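Local coordinates for leucine-rich repeat protein (Bacteroides thetaiotaomicron, PDB 4ECN) that is of unknown function but, as an extracellular protein built largely of leucine-rich repeats, probably binds other proteins, at residues G660-C665 and P689-A694; A535-L540 and E561-S566; R382-Y387 and E516-N521; T428-L433 and I522-G527. All blocks are in the same frame, centred on the assembly; numbering follows the deposited sequence.

How the contacts relate
All four contacts lie in the leucine-rich-repeat part of the chain. Contacts 3 and 4 interlock along the sequence: 382-387 and 428-433 both precede strand 519-521, and their partners 516-521 and 522-527 are that strand with its flanks. They touch where Tyr-387 OH meets Ala-523 CB at 3.4 Å. Contact 2 follows, on helix 530-542, and packs on contact 3 through Leu-540 CD2 and Leu-520 CD2, 3.8 Å apart. Contacts 2, 3 and 4 thus cluster around strand 519-521 and the helix that follows it, with centres 19 to 20 Å apart. Contact 1 joins two connections between strands of the second sheet, farther along the solenoid, with about 17 Å between its nearest atoms and those of contact 2.

Contact 1 (G660-C665 and P689-A694); sequences GRNISC and PTELFA
The loop 660-665 and the segment 689-694, a short helical turn after a proline, come closest at Asn-662 and Pro-689, whose CA atoms are 6.9 Å apart, and then spread to 8.3 Å between the CA atoms of Ile-663 and Glu-691. Glu-691 does most of the reaching. Its CG is anti to the carbonyl carbon (chi1 -42°) and the chain bends at chi2, which turns the carboxylate to lie beside Asn-662. There Glu-691 OE1 lies 3.4 Å from Asn-662 CB. The two side chains cross at about a right angle, with the amide and carboxylate planes 40° apart, and the end of Asn-662 also rests against Pro-689. In leucine-rich repeats, loops and short helical turns like these link successive strands of the parallel sheet; here one connection follows strand 646-650 and the next follows strand 675-679. Farther along the loop, Ile-663 CD1 approaches Glu-691 CG at 4.3 Å, and both Ile-663 and Leu-692 lean on Tyr-670. Trimming Glu-691 to an alanine would probably open a gap beside Ile-663 and leave the Asn-662 amide facing no carboxylate. The loop is braced internally by Arg-661, which grips Cys-665 O end-on with NH1 at 3.0 Å and NH2 at 3.1 Å, the oxygen lying in the guanidinium plane. A backbone hydrogen bond between Asn-662 and Ile-634 ties the loop to the preceding turn of the solenoid.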
loop_
_atom_site.group_PDB
_atom_site.type_symbol
_atom_site.label_atom_id
_atom_site.label_comp_id
_atom_site.label_asym_id
_atom_site.label_seq_id
_atom_site.Cartn_x
_atom_site.Cartn_y
_atom_site.Cartn_z
ATOM N N GLY A 660 4.172 2.699 44.301
ATOM C CA GLY A 660 5.208 2.978 45.292
ATOM C C GLY A 660 6.641 2.660 44.912
ATOM O O GLY A 660 7.575 3.225 45.501
ATOM N N ARG A 661 6.840 1.724 43.971
ATOM C CA ARG A 661 8.184 1.382 43.506
ATOM C C ARG A 661 8.084 1.022 42.036
ATOM O O ARG A 661 7.039 0.561 41.594
ATOM C CB ARG A 661 8.863 0.300 44.366
ATOM C CG ARG A 661 8.075 -0.953 44.689
ATOM C CD ARG A 661 8.743 -1.702 45.839
ATOM N NE ARG A 661 10.165 -2.005 45.602
ATOM C CZ ARG A 661 10.612 -3.118 45.019
ATOM N NH1 ARG A 661 9.756 -4.042 44.590
ATOM N NH2 ARG A 661 11.918 -3.307 44.848
ATOM N N ASN A 662 9.123 1.339 41.261
ATOM C CA ASN A 662 9.089 1.217 39.794
ATOM C C ASN A 662 9.185 -0.250 39.292
ATOM O O ASN A 662 8.842 -0.489 38.140
ATOM C CB ASN A 662 10.219 2.048 39.162
ATOM C CG ASN A 662 10.305 3.502 39.617
ATOM O OD1 ASN A 662 11.407 4.011 39.847
ATOM N ND2 ASN A 662 9.171 4.199 39.808
ATOM N N ILE A 663 9.600 -1.212 40.136
ATOM C CA ILE A 663 9.691 -2.644 39.774
ATOM C C ILE A 663 8.913 -3.515 40.799
ATOM O O ILE A 663 8.846 -3.157 41.979
ATOM C CB ILE A 663 11.165 -3.127 39.641
ATOM C CG1 ILE A 663 11.994 -2.839 40.935
ATOM C CG2 ILE A 663 11.800 -2.518 38.386
ATOM C CD1 ILE A 663 13.373 -3.536 41.062
ATOM N N SER A 664 8.328 -4.648 40.351
ATOM C CA SER A 664 7.565 -5.543 41.253
ATOM C C SER A 664 8.470 -6.576 41.982
ATOM O O SER A 664 8.077 -7.085 43.033
ATOM C CB SER A 664 6.462 -6.279 40.500
ATOM O OG SER A 664 6.911 -6.759 39.244
ATOM N N CYS A 665 9.670 -6.866 41.449
ATOM C CA CYS A 665 10.595 -7.831 42.051
ATOM C C CYS A 665 11.548 -7.134 43.036
ATOM O O CYS A 665 11.588 -5.906 43.108
ATOM C CB CYS A 665 11.376 -8.576 40.966
ATOM S SG CYS A 665 12.529 -7.545 40.016
ATOM N N PRO A 689 14.756 6.118 38.990
ATOM C CA PRO A 689 14.981 4.670 38.851
ATOM C C PRO A 689 16.453 4.234 38.971
ATOM O O PRO A 689 17.038 3.687 38.031
ATOM C CB PRO A 689 14.434 4.374 37.460
ATOM C CG PRO A 689 14.614 5.634 36.716
ATOM C CD PRO A 689 14.376 6.725 37.696
ATOM N N THR A 690 17.006 4.374 40.183
ATOM C CA THR A 690 18.369 3.950 40.566
ATOM C C THR A 690 18.626 2.491 40.112
ATOM O O THR A 690 19.710 2.157 39.624
ATOM C CB THR A 690 18.518 4.091 42.097
ATOM O OG1 THR A 690 18.181 5.427 42.474
ATOM C CG2 THR A 690 19.911 3.739 42.594
ATOM N N GLU A 691 17.585 1.660 40.251
ATOM C CA GLU A 691 17.471 0.253 39.870
ATOM C C GLU A 691 18.067 -0.026 38.498
ATOM O O GLU A 691 18.554 -1.127 38.263
ATOM C CB GLU A 691 15.987 -0.148 39.850
ATOM C CG GLU A 691 15.179 0.400 41.022
ATOM C CD GLU A 691 14.468 1.724 40.823
ATOM O OE1 GLU A 691 13.534 1.773 39.993
ATOM O OE2 GLU A 691 14.766 2.681 41.575
ATOM N N LEU A 692 17.978 0.947 37.577
ATOM C CA LEU A 692 18.502 0.810 36.233
ATOM C C LEU A 692 20.030 0.911 36.218
ATOM O O LEU A 692 20.690 0.153 35.531
ATOM C CB LEU A 692 17.902 1.885 35.335
ATOM C CG LEU A 692 16.396 1.847 35.090
ATOM C CD1 LEU A 692 15.943 3.064 34.280
ATOM C CD2 LEU A 692 15.987 0.591 34.375
ATOM N N PHE A 693 20.590 1.824 36.988
ATOM C CA PHE A 693 22.014 2.090 37.030
ATOM C C PHE A 693 22.727 1.060 37.909
ATOM O O PHE A 693 23.761 0.507 37.503
ATOM C CB PHE A 693 22.228 3.529 37.526
ATOM C CG PHE A 693 21.551 4.498 36.579
ATOM C CD1 PHE A 693 22.127 4.811 35.349
ATOM C CD2 PHE A 693 20.287 5.003 36.863
ATOM C CE1 PHE A 693 21.469 5.639 34.439
ATOM C CE2 PHE A 693 19.630 5.832 35.953
ATOM C CZ PHE A 693 20.234 6.165 34.756
ATOM N N ALA A 694 22.135 0.753 39.078
ATOM C CA ALA A 694 22.635 -0.237 40.017
ATOM C C ALA A 694 22.823 -1.581 39.328
ATOM O O ALA A 694 23.759 -2.293 39.672
ATOM C CB ALA A 694 21.679 -0.369 41.180
#

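Contact 2 (A535-L540 and E561-S566); sequences ADWTRL and EEFPAS
Helix 530-542, on the loop side of the leucine-rich-repeat solenoid, packs here against the Phe-Pro pair that leads into helix 566-569, a place where many repeats carry Leu-Pro. Trp-537 is the centre of it. Its CG is anti to the backbone N (chi1 -172°), which swings the indole out from the helix into the neighbouring connection. Pro-564 sits over one face of that indole in a CH-pi contact, its CD 3.8 Å from the centroid of the six-membered ring and displaced toward the rim; Pro-564 CG meets Trp-537 CD2 at 3.7 Å. The far edge of the indole, CZ3 and CH2, points at the face of Phe-563. This is a T-shaped pair, with centroids 4.8 Å apart and planes at 67°, and Trp-537 CH2 comes to 3.6 Å from Phe-563 CE2. An alanine in place of Phe-563 would probably leave the indole edge without its aromatic face and open a gap beside Leu-569. Beside the rings, Thr-538 OG1 lies 3.5 Å from Pro-564 CB while hydrogen-bonded to Lys-534 O of its own helix. Leu-569 touches Trp-537, Phe-563 and Pro-564 and so closes the cluster from the next helix, for which Ala-565 is the N-cap. No hydrogen bond joins the two segments, so their own contact rests on apolar packing, though Glu-562 also makes a salt bridge to Lys-534 of the helix.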
loop_
_atom_site.group_PDB
_atom_site.type_symbol
_atom_site.label_atom_id
_atom_site.label_comp_id
_atom_site.label_asym_id
_atom_site.label_seq_id
_atom_site.Cartn_x
_atom_site.Cartn_y
_atom_site.Cartn_z
ATOM N N ALA A 535 -10.333 -16.729 19.837
ATOM C CA ALA A 535 -10.549 -18.058 19.277
ATOM C C ALA A 535 -9.657 -18.309 18.053
ATOM O O ALA A 535 -8.967 -19.325 17.985
ATOM C CB ALA A 535 -12.005 -18.209 18.881
ATOM N N ASP A 536 -9.662 -17.363 17.096
ATOM C CA ASP A 536 -8.910 -17.459 15.855
ATOM C C ASP A 536 -7.405 -17.547 16.128
ATOM O O ASP A 536 -6.747 -18.412 15.540
ATOM C CB ASP A 536 -9.231 -16.273 14.940
ATOM C CG ASP A 536 -10.541 -16.383 14.161
ATOM O OD1 ASP A 536 -11.057 -17.534 13.996
ATOM O OD2 ASP A 536 -10.999 -15.343 13.624
ATOM N N TRP A 537 -6.878 -16.713 17.048
ATOM C CA TRP A 537 -5.459 -16.749 17.387
ATOM C C TRP A 537 -5.147 -18.076 18.089
ATOM O O TRP A 537 -4.165 -18.719 17.719
ATOM C CB TRP A 537 -5.042 -15.532 18.231
ATOM C CG TRP A 537 -3.551 -15.381 18.476
ATOM C CD1 TRP A 537 -2.541 -16.155 17.969
ATOM C CD2 TRP A 537 -2.917 -14.393 19.307
ATOM N NE1 TRP A 537 -1.329 -15.726 18.450
ATOM C CE2 TRP A 537 -1.526 -14.639 19.263
ATOM C CE3 TRP A 537 -3.392 -13.317 20.088
ATOM C CZ2 TRP A 537 -0.608 -13.862 19.982
ATOM C CZ3 TRP A 537 -2.475 -12.548 20.794
ATOM C CH2 TRP A 537 -1.106 -12.820 20.734
ATOM N N THR A 538 -6.012 -18.529 19.027
ATOM C CA THR A 538 -5.843 -19.828 19.691
ATOM C C THR A 538 -5.751 -20.942 18.642
ATOM O O THR A 538 -4.824 -21.747 18.727
ATOM C CB THR A 538 -6.967 -20.146 20.701
ATOM O OG1 THR A 538 -7.266 -19.022 21.516
ATOM C CG2 THR A 538 -6.619 -21.305 21.597
ATOM N N ARG A 539 -6.681 -20.960 17.632
ATOM C CA ARG A 539 -6.714 -21.995 16.579
ATOM C C ARG A 539 -5.391 -22.011 15.831
ATOM O O ARG A 539 -4.769 -23.068 15.707
ATOM C CB ARG A 539 -7.888 -21.818 15.599
ATOM C CG ARG A 539 -8.046 -23.044 14.710
ATOM C CD ARG A 539 -9.124 -22.932 13.654
ATOM N NE ARG A 539 -8.925 -23.936 12.597
ATOM C CZ ARG A 539 -9.622 -23.988 11.461
ATOM N NH1 ARG A 539 -10.581 -23.100 11.217
ATOM N NH2 ARG A 539 -9.355 -24.920 10.555
ATOM N N LEU A 540 -4.948 -20.830 15.408
ATOM C CA LEU A 540 -3.710 -20.584 14.689
ATOM C C LEU A 540 -2.481 -21.138 15.452
ATOM O O LEU A 540 -1.650 -21.813 14.852
ATOM C CB LEU A 540 -3.584 -19.067 14.494
ATOM C CG LEU A 540 -2.773 -18.588 13.321
ATOM C CD1 LEU A 540 -3.509 -18.834 12.005
ATOM C CD2 LEU A 540 -2.486 -17.105 13.459
ATOM N N GLU A 561 -9.144 -8.501 23.663
ATOM C CA GLU A 561 -9.181 -8.056 25.056
ATOM C C GLU A 561 -8.284 -8.968 25.943
ATOM O O GLU A 561 -7.694 -8.493 26.926
ATOM C CB GLU A 561 -10.628 -8.014 25.592
ATOM C CG GLU A 561 -11.487 -6.915 24.967
ATOM C CD GLU A 561 -12.961 -6.851 25.333
ATOM O OE1 GLU A 561 -13.369 -7.429 26.367
ATOM O OE2 GLU A 561 -13.710 -6.188 24.583
ATOM N N GLU A 562 -8.158 -10.258 25.554
ATOM C CA GLU A 562 -7.377 -11.292 26.242
ATOM C C GLU A 562 -6.474 -12.094 25.284
ATOM O O GLU A 562 -6.940 -12.533 24.230
ATOM C CB GLU A 562 -8.320 -12.300 26.959
ATOM C CG GLU A 562 -9.185 -11.743 28.073
ATOM C CD GLU A 562 -10.327 -12.638 28.523
ATOM O OE1 GLU A 562 -10.119 -13.862 28.694
ATOM O OE2 GLU A 562 -11.432 -12.096 28.751
ATOM N N PHE A 563 -5.226 -12.375 25.700
ATOM C CA PHE A 563 -4.324 -13.239 24.952
ATOM C C PHE A 563 -4.730 -14.692 25.108
ATOM O O PHE A 563 -5.134 -15.069 26.204
ATOM C CB PHE A 563 -2.876 -13.061 25.432
ATOM C CG PHE A 563 -2.009 -12.083 24.672
ATOM C CD1 PHE A 563 -2.514 -10.854 24.252
ATOM C CD2 PHE A 563 -0.659 -12.336 24.481
ATOM C CE1 PHE A 563 -1.708 -9.949 23.560
ATOM C CE2 PHE A 563 0.150 -11.419 23.808
ATOM C CZ PHE A 563 -0.383 -10.242 23.335
ATOM N N PRO A 564 -4.587 -15.547 24.057
ATOM C CA PRO A 564 -4.882 -16.980 24.224
ATOM C C PRO A 564 -4.092 -17.621 25.362
ATOM O O PRO A 564 -3.075 -17.080 25.767
ATOM C CB PRO A 564 -4.431 -17.579 22.881
ATOM C CG PRO A 564 -4.507 -16.470 21.901
ATOM C CD PRO A 564 -4.102 -15.262 22.687
ATOM N N ALA A 565 -4.549 -18.785 25.858
ATOM C CA ALA A 565 -3.900 -19.583 26.901
ATOM C C ALA A 565 -2.413 -19.758 26.606
ATOM O O ALA A 565 -2.040 -20.024 25.454
ATOM C CB ALA A 565 -4.572 -20.938 26.994
ATOM N N SER A 566 -1.563 -19.560 27.634
ATOM C CA SER A 566 -0.107 -19.651 27.511
ATOM C C SER A 566 0.343 -20.953 26.819
ATOM O O SER A 566 1.155 -20.891 25.898
ATOM C CB SER A 566 0.551 -19.554 28.877
ATOM O OG SER A 566 1.948 -19.720 28.748
#

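Contact 3 (R382-Y387 and E516-N521); sequences RIRMHY and ELQSLN
Over one face of the Tyr-387 ring stands the amide nitrogen of Asn-521: ND2 is 3.4 Å from Tyr-387 CD1 and 3.5 Å from CG, and the amide plane is turned 81° from the ring, so the group comes down nitrogen first. His-357 meets the tyrosine edge-to-face, and Tyr-554 adds another ring. At the edge of the Arg-384 guanidinium, close to its plane, sits Gln-518 OE1, which takes a nearly straight hydrogen bond from NH2 (2.8 Å, 166°). The amide is rotated 63° from the guanidinium, and the donor is tilted somewhat from the carbonyl plane. Arg-384 runs extended from CG to NE, and this length carries its head past Ser-519, whose CB is 3.8 Å from Arg-384 NE, to the glutamine. The same NH2 makes a salt bridge to Asp-495, so one nitrogen ties the helix end both to the approach to strand 519-521 and to strand 495-499. Asn-521 turns its CG away from the backbone N, which directs the amide at the tyrosine, while its OD1 accepts from Ala-523 N. Gln-518, Ser-519 and Asn-521 occupy variable positions of the LxxLxLxxN pattern, between Leu-517, Leu-520 and Ile-522. Such positions line the sheet face, which in many leucine-rich-repeat proteins binds partners; here helices 377-384 and 386-391, from the long excursion between strands 351-353 and 452-456, lie against them.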
loop_
_atom_site.group_PDB
_atom_site.type_symbol
_atom_site.label_atom_id
_atom_site.label_comp_id
_atom_site.label_asym_id
_atom_site.label_seq_id
_atom_site.Cartn_x
_atom_site.Cartn_y
_atom_site.Cartn_z
ATOM N N ARG A 382 12.654 -6.825 3.667
ATOM C CA ARG A 382 12.372 -5.395 3.524
ATOM C C ARG A 382 10.873 -5.139 3.331
ATOM O O ARG A 382 10.329 -4.190 3.907
ATOM C CB ARG A 382 13.145 -4.806 2.340
ATOM C CG ARG A 382 13.944 -3.559 2.696
ATOM C CD ARG A 382 14.375 -2.702 1.505
ATOM N NE ARG A 382 14.791 -3.474 0.329
ATOM C CZ ARG A 382 15.995 -4.005 0.143
ATOM N NH1 ARG A 382 16.939 -3.879 1.073
ATOM N NH2 ARG A 382 16.259 -4.689 -0.964
ATOM N N ILE A 383 10.223 -5.993 2.512
ATOM C CA ILE A 383 8.794 -5.953 2.194
ATOM C C ILE A 383 7.986 -6.373 3.426
ATOM O O ILE A 383 6.961 -5.738 3.715
ATOM C CB ILE A 383 8.446 -6.837 0.949
ATOM C CG1 ILE A 383 9.039 -6.264 -0.375
ATOM C CG2 ILE A 383 6.946 -7.059 0.816
ATOM C CD1 ILE A 383 8.602 -4.766 -0.815
ATOM N N ARG A 384 8.437 -7.424 4.149
ATOM C CA ARG A 384 7.751 -7.870 5.373
ATOM C C ARG A 384 7.792 -6.777 6.489
ATOM O O ARG A 384 6.844 -6.655 7.272
ATOM C CB ARG A 384 8.387 -9.160 5.897
ATOM C CG ARG A 384 8.034 -10.400 5.125
ATOM C CD ARG A 384 9.015 -11.500 5.424
ATOM N NE ARG A 384 8.467 -12.810 5.076
ATOM C CZ ARG A 384 9.022 -13.973 5.408
ATOM N NH1 ARG A 384 10.147 -14.002 6.114
ATOM N NH2 ARG A 384 8.440 -15.115 5.064
HETATM N N MSE A 385 8.891 -5.992 6.544
HETATM C CA MSE A 385 9.093 -4.941 7.538
HETATM C C MSE A 385 8.431 -3.622 7.120
HETATM O O MSE A 385 8.496 -2.652 7.904
HETATM C CB MSE A 385 10.615 -4.693 7.807
HETATM C CG MSE A 385 11.368 -5.848 8.507
HETATM SE SE MSE A 385 10.540 -6.631 10.121
HETATM C CE MSE A 385 9.540 -8.053 9.314
ATOM N N HIS A 386 7.792 -3.563 5.912
ATOM C CA HIS A 386 7.163 -2.318 5.450
ATOM C C HIS A 386 6.065 -1.875 6.415
ATOM O O HIS A 386 6.122 -0.718 6.840
ATOM C CB HIS A 386 6.608 -2.426 4.039
ATOM C CG HIS A 386 6.185 -1.106 3.483
ATOM N ND1 HIS A 386 4.855 -0.706 3.492
ATOM C CD2 HIS A 386 6.936 -0.108 2.955
ATOM C CE1 HIS A 386 4.834 0.493 2.927
ATOM N NE2 HIS A 386 6.067 0.906 2.607
ATOM N N TYR A 387 5.129 -2.794 6.841
ATOM C CA TYR A 387 4.066 -2.435 7.795
ATOM C C TYR A 387 4.670 -1.785 9.052
ATOM O O TYR A 387 4.218 -0.715 9.473
ATOM C CB TYR A 387 3.178 -3.640 8.194
ATOM C CG TYR A 387 1.906 -3.229 8.925
ATOM C CD1 TYR A 387 0.761 -2.871 8.227
ATOM C CD2 TYR A 387 1.868 -3.149 10.316
ATOM C CE1 TYR A 387 -0.396 -2.462 8.890
ATOM C CE2 TYR A 387 0.715 -2.726 10.994
ATOM C CZ TYR A 387 -0.413 -2.376 10.274
ATOM O OH TYR A 387 -1.552 -1.968 10.935
ATOM N N GLU A 516 3.243 -23.948 4.774
ATOM C CA GLU A 516 4.461 -23.218 5.117
ATOM C C GLU A 516 4.255 -21.711 5.357
ATOM O O GLU A 516 5.114 -20.912 4.983
ATOM C CB GLU A 516 5.468 -23.408 3.971
ATOM C CG GLU A 516 5.892 -24.860 3.763
ATOM C CD GLU A 516 6.625 -25.532 4.913
ATOM O OE1 GLU A 516 7.343 -24.834 5.669
ATOM O OE2 GLU A 516 6.514 -26.776 5.025
ATOM N N LEU A 517 3.179 -21.331 6.050
ATOM C CA LEU A 517 2.918 -19.924 6.362
ATOM C C LEU A 517 3.955 -19.427 7.381
ATOM O O LEU A 517 4.253 -20.121 8.348
ATOM C CB LEU A 517 1.473 -19.748 6.881
ATOM C CG LEU A 517 0.948 -18.334 7.187
ATOM C CD1 LEU A 517 0.961 -17.445 5.962
ATOM C CD2 LEU A 517 -0.468 -18.378 7.760
ATOM N N GLN A 518 4.522 -18.245 7.136
ATOM C CA GLN A 518 5.567 -17.653 7.963
ATOM C C GLN A 518 5.237 -16.249 8.426
ATOM O O GLN A 518 5.597 -15.881 9.545
ATOM C CB GLN A 518 6.884 -17.593 7.174
ATOM C CG GLN A 518 7.518 -18.945 6.884
ATOM C CD GLN A 518 8.783 -18.774 6.094
ATOM O OE1 GLN A 518 9.214 -17.666 5.766
ATOM N NE2 GLN A 518 9.411 -19.872 5.771
ATOM N N SER A 519 4.641 -15.439 7.538
ATOM C CA SER A 519 4.281 -14.046 7.774
ATOM C C SER A 519 2.793 -13.847 7.519
ATOM O O SER A 519 2.306 -14.170 6.430
ATOM C CB SER A 519 5.110 -13.138 6.877
ATOM O OG SER A 519 4.623 -11.805 6.865
ATOM N N LEU A 520 2.076 -13.302 8.517
ATOM C CA LEU A 520 0.641 -13.049 8.454
ATOM C C LEU A 520 0.316 -11.675 9.028
ATOM O O LEU A 520 0.804 -11.317 10.108
ATOM C CB LEU A 520 -0.113 -14.152 9.225
ATOM C CG LEU A 520 -1.637 -14.098 9.253
ATOM C CD1 LEU A 520 -2.219 -14.431 7.914
ATOM C CD2 LEU A 520 -2.189 -15.033 10.291
ATOM N N ASN A 521 -0.507 -10.905 8.292
ATOM C CA ASN A 521 -0.971 -9.567 8.661
ATOM C C ASN A 521 -2.468 -9.560 8.643
ATOM O O ASN A 521 -3.052 -9.704 7.557
ATOM C CB ASN A 521 -0.409 -8.517 7.706
ATOM C CG ASN A 521 -0.624 -7.091 8.135
ATOM O OD1 ASN A 521 -1.704 -6.681 8.564
ATOM N ND2 ASN A 521 0.400 -6.274 7.969
#

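Contact 4 (T428-L433 and I522-G527); sequences TQIGNL and IACNRG
Apolar packing comes first: Ile-430 lays its CG2 branch against Cys-524, 3.8 Å from the CB of that residue, where the two backbones are closest, with 6.4 Å between the CA atoms of Ile-430 and Cys-524. Both side chains also touch Tyr-557. The other end of the isoleucine meets Arg-526. CD1 lies 3.4 Å from Arg-526 NH1, approaching the guanidinium obliquely, while CG2 is 4.1 Å from Arg-526 CD, so the aliphatic shaft and the head of the arginine each touch one branch. The two side chains cross at about a right angle, with Arg-526 extended from CG to NE. Its charge is answered from the loop side: NH1 forms a salt bridge with Asp-427, just before segment 428-433, which probably keeps the guanidinium beside Ile-430. Segment 522-527 is the turn that leaves strand 519-521 in the LxxLxLxxN pattern of a leucine-rich repeat, and Asn-525 fills the asparagine position. As in other repeats, its side chain bonds to the backbone of the preceding repeat, ND2 to Leu-498 O and OD1 to Cys-501 N; the bond from ND2 to Ile-522 O is weak. Backbone geometry sets the isoleucine in place. Gln-429 to Asn-432 make a type II turn with Ile-430 and Gly-431 at its corners, and Gly-431, at phi 101°, gives its N-H to Asn-500 OD1.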
loop_
_atom_site.group_PDB
_atom_site.type_symbol
_atom_site.label_atom_id
_atom_site.label_comp_id
_atom_site.label_asym_id
_atom_site.label_seq_id
_atom_site.Cartn_x
_atom_site.Cartn_y
_atom_site.Cartn_z
ATOM N N THR A 428 -11.854 6.444 12.225
ATOM C CA THR A 428 -12.711 6.744 11.067
ATOM C C THR A 428 -12.062 6.275 9.748
ATOM O O THR A 428 -12.784 5.852 8.843
ATOM C CB THR A 428 -13.041 8.244 10.995
ATOM O OG1 THR A 428 -11.870 9.019 11.270
ATOM C CG2 THR A 428 -14.163 8.636 11.940
ATOM N N GLN A 429 -10.717 6.342 9.652
ATOM C CA GLN A 429 -9.927 5.930 8.478
ATOM C C GLN A 429 -9.994 4.383 8.266
ATOM O O GLN A 429 -9.819 3.910 7.134
ATOM C CB GLN A 429 -8.450 6.385 8.635
ATOM C CG GLN A 429 -8.249 7.896 8.893
ATOM C CD GLN A 429 -6.827 8.331 9.236
ATOM O OE1 GLN A 429 -6.604 9.107 10.182
ATOM N NE2 GLN A 429 -5.834 7.866 8.472
ATOM N N ILE A 430 -10.234 3.613 9.366
ATOM C CA ILE A 430 -10.307 2.146 9.380
ATOM C C ILE A 430 -11.694 1.719 8.849
ATOM O O ILE A 430 -12.745 2.215 9.274
ATOM C CB ILE A 430 -9.986 1.587 10.793
ATOM C CG1 ILE A 430 -8.550 2.038 11.207
ATOM C CG2 ILE A 430 -10.134 0.051 10.851
ATOM C CD1 ILE A 430 -8.146 1.872 12.634
ATOM N N GLY A 431 -11.651 0.827 7.875
ATOM C CA GLY A 431 -12.828 0.337 7.185
ATOM C C GLY A 431 -13.014 1.008 5.840
ATOM O O GLY A 431 -14.004 0.740 5.158
ATOM N N ASN A 432 -12.070 1.901 5.453
ATOM C CA ASN A 432 -12.137 2.586 4.171
ATOM C C ASN A 432 -11.624 1.644 3.094
ATOM O O ASN A 432 -10.515 1.111 3.195
ATOM C CB ASN A 432 -11.384 3.914 4.193
ATOM C CG ASN A 432 -12.130 5.043 4.887
ATOM O OD1 ASN A 432 -13.129 4.853 5.615
ATOM N ND2 ASN A 432 -11.662 6.263 4.662
ATOM N N LEU A 433 -12.475 1.400 2.082
ATOM C CA LEU A 433 -12.211 0.448 1.003
ATOM C C LEU A 433 -11.446 1.076 -0.140
ATOM O O LEU A 433 -11.690 2.233 -0.487
ATOM C CB LEU A 433 -13.536 -0.126 0.473
ATOM C CG LEU A 433 -14.434 -0.747 1.532
ATOM C CD1 LEU A 433 -15.785 -1.026 0.991
ATOM C CD2 LEU A 433 -13.821 -2.004 2.108
ATOM N N ILE A 522 -3.104 -9.411 9.828
ATOM C CA ILE A 522 -4.566 -9.407 9.923
ATOM C C ILE A 522 -5.034 -8.113 10.625
ATOM O O ILE A 522 -6.128 -8.070 11.168
ATOM C CB ILE A 522 -5.113 -10.693 10.616
ATOM C CG1 ILE A 522 -4.491 -10.900 12.027
ATOM C CG2 ILE A 522 -4.892 -11.920 9.697
ATOM C CD1 ILE A 522 -5.249 -11.830 12.941
ATOM N N ALA A 523 -4.259 -7.048 10.525
ATOM C CA ALA A 523 -4.591 -5.772 11.150
ATOM C C ALA A 523 -5.822 -5.098 10.519
ATOM O O ALA A 523 -6.057 -5.236 9.317
ATOM C CB ALA A 523 -3.399 -4.832 11.050
ATOM N N CYS A 524 -6.584 -4.341 11.355
ATOM C CA CYS A 524 -7.772 -3.517 11.044
ATOM C C CYS A 524 -8.974 -4.389 10.632
ATOM O O CYS A 524 -9.784 -4.000 9.776
ATOM C CB CYS A 524 -7.461 -2.479 9.969
ATOM S SG CYS A 524 -6.104 -1.357 10.389
ATOM N N ASN A 525 -9.123 -5.530 11.289
ATOM C CA ASN A 525 -10.236 -6.422 11.032
ATOM C C ASN A 525 -11.163 -6.351 12.238
ATOM O O ASN A 525 -11.490 -7.354 12.889
ATOM C CB ASN A 525 -9.733 -7.815 10.715
ATOM C CG ASN A 525 -9.099 -7.840 9.346
ATOM O OD1 ASN A 525 -9.573 -7.195 8.412
ATOM N ND2 ASN A 525 -8.009 -8.576 9.189
ATOM N N ARG A 526 -11.622 -5.119 12.505
ATOM C CA ARG A 526 -12.502 -4.799 13.621
ATOM C C ARG A 526 -13.916 -5.401 13.409
ATOM O O ARG A 526 -14.806 -5.205 14.254
ATOM C CB ARG A 526 -12.538 -3.285 13.821
ATOM C CG ARG A 526 -11.329 -2.866 14.614
ATOM C CD ARG A 526 -11.039 -1.399 14.602
ATOM N NE ARG A 526 -10.116 -1.090 15.697
ATOM C CZ ARG A 526 -9.723 0.133 16.022
ATOM N NH1 ARG A 526 -10.138 1.179 15.317
ATOM N NH2 ARG A 526 -8.908 0.321 17.054
ATOM N N GLY A 527 -14.062 -6.195 12.337
ATOM C CA GLY A 527 -15.267 -6.958 12.040
ATOM C C GLY A 527 -15.299 -8.202 12.914
ATOM O O GLY A 527 -16.372 -8.726 13.221
#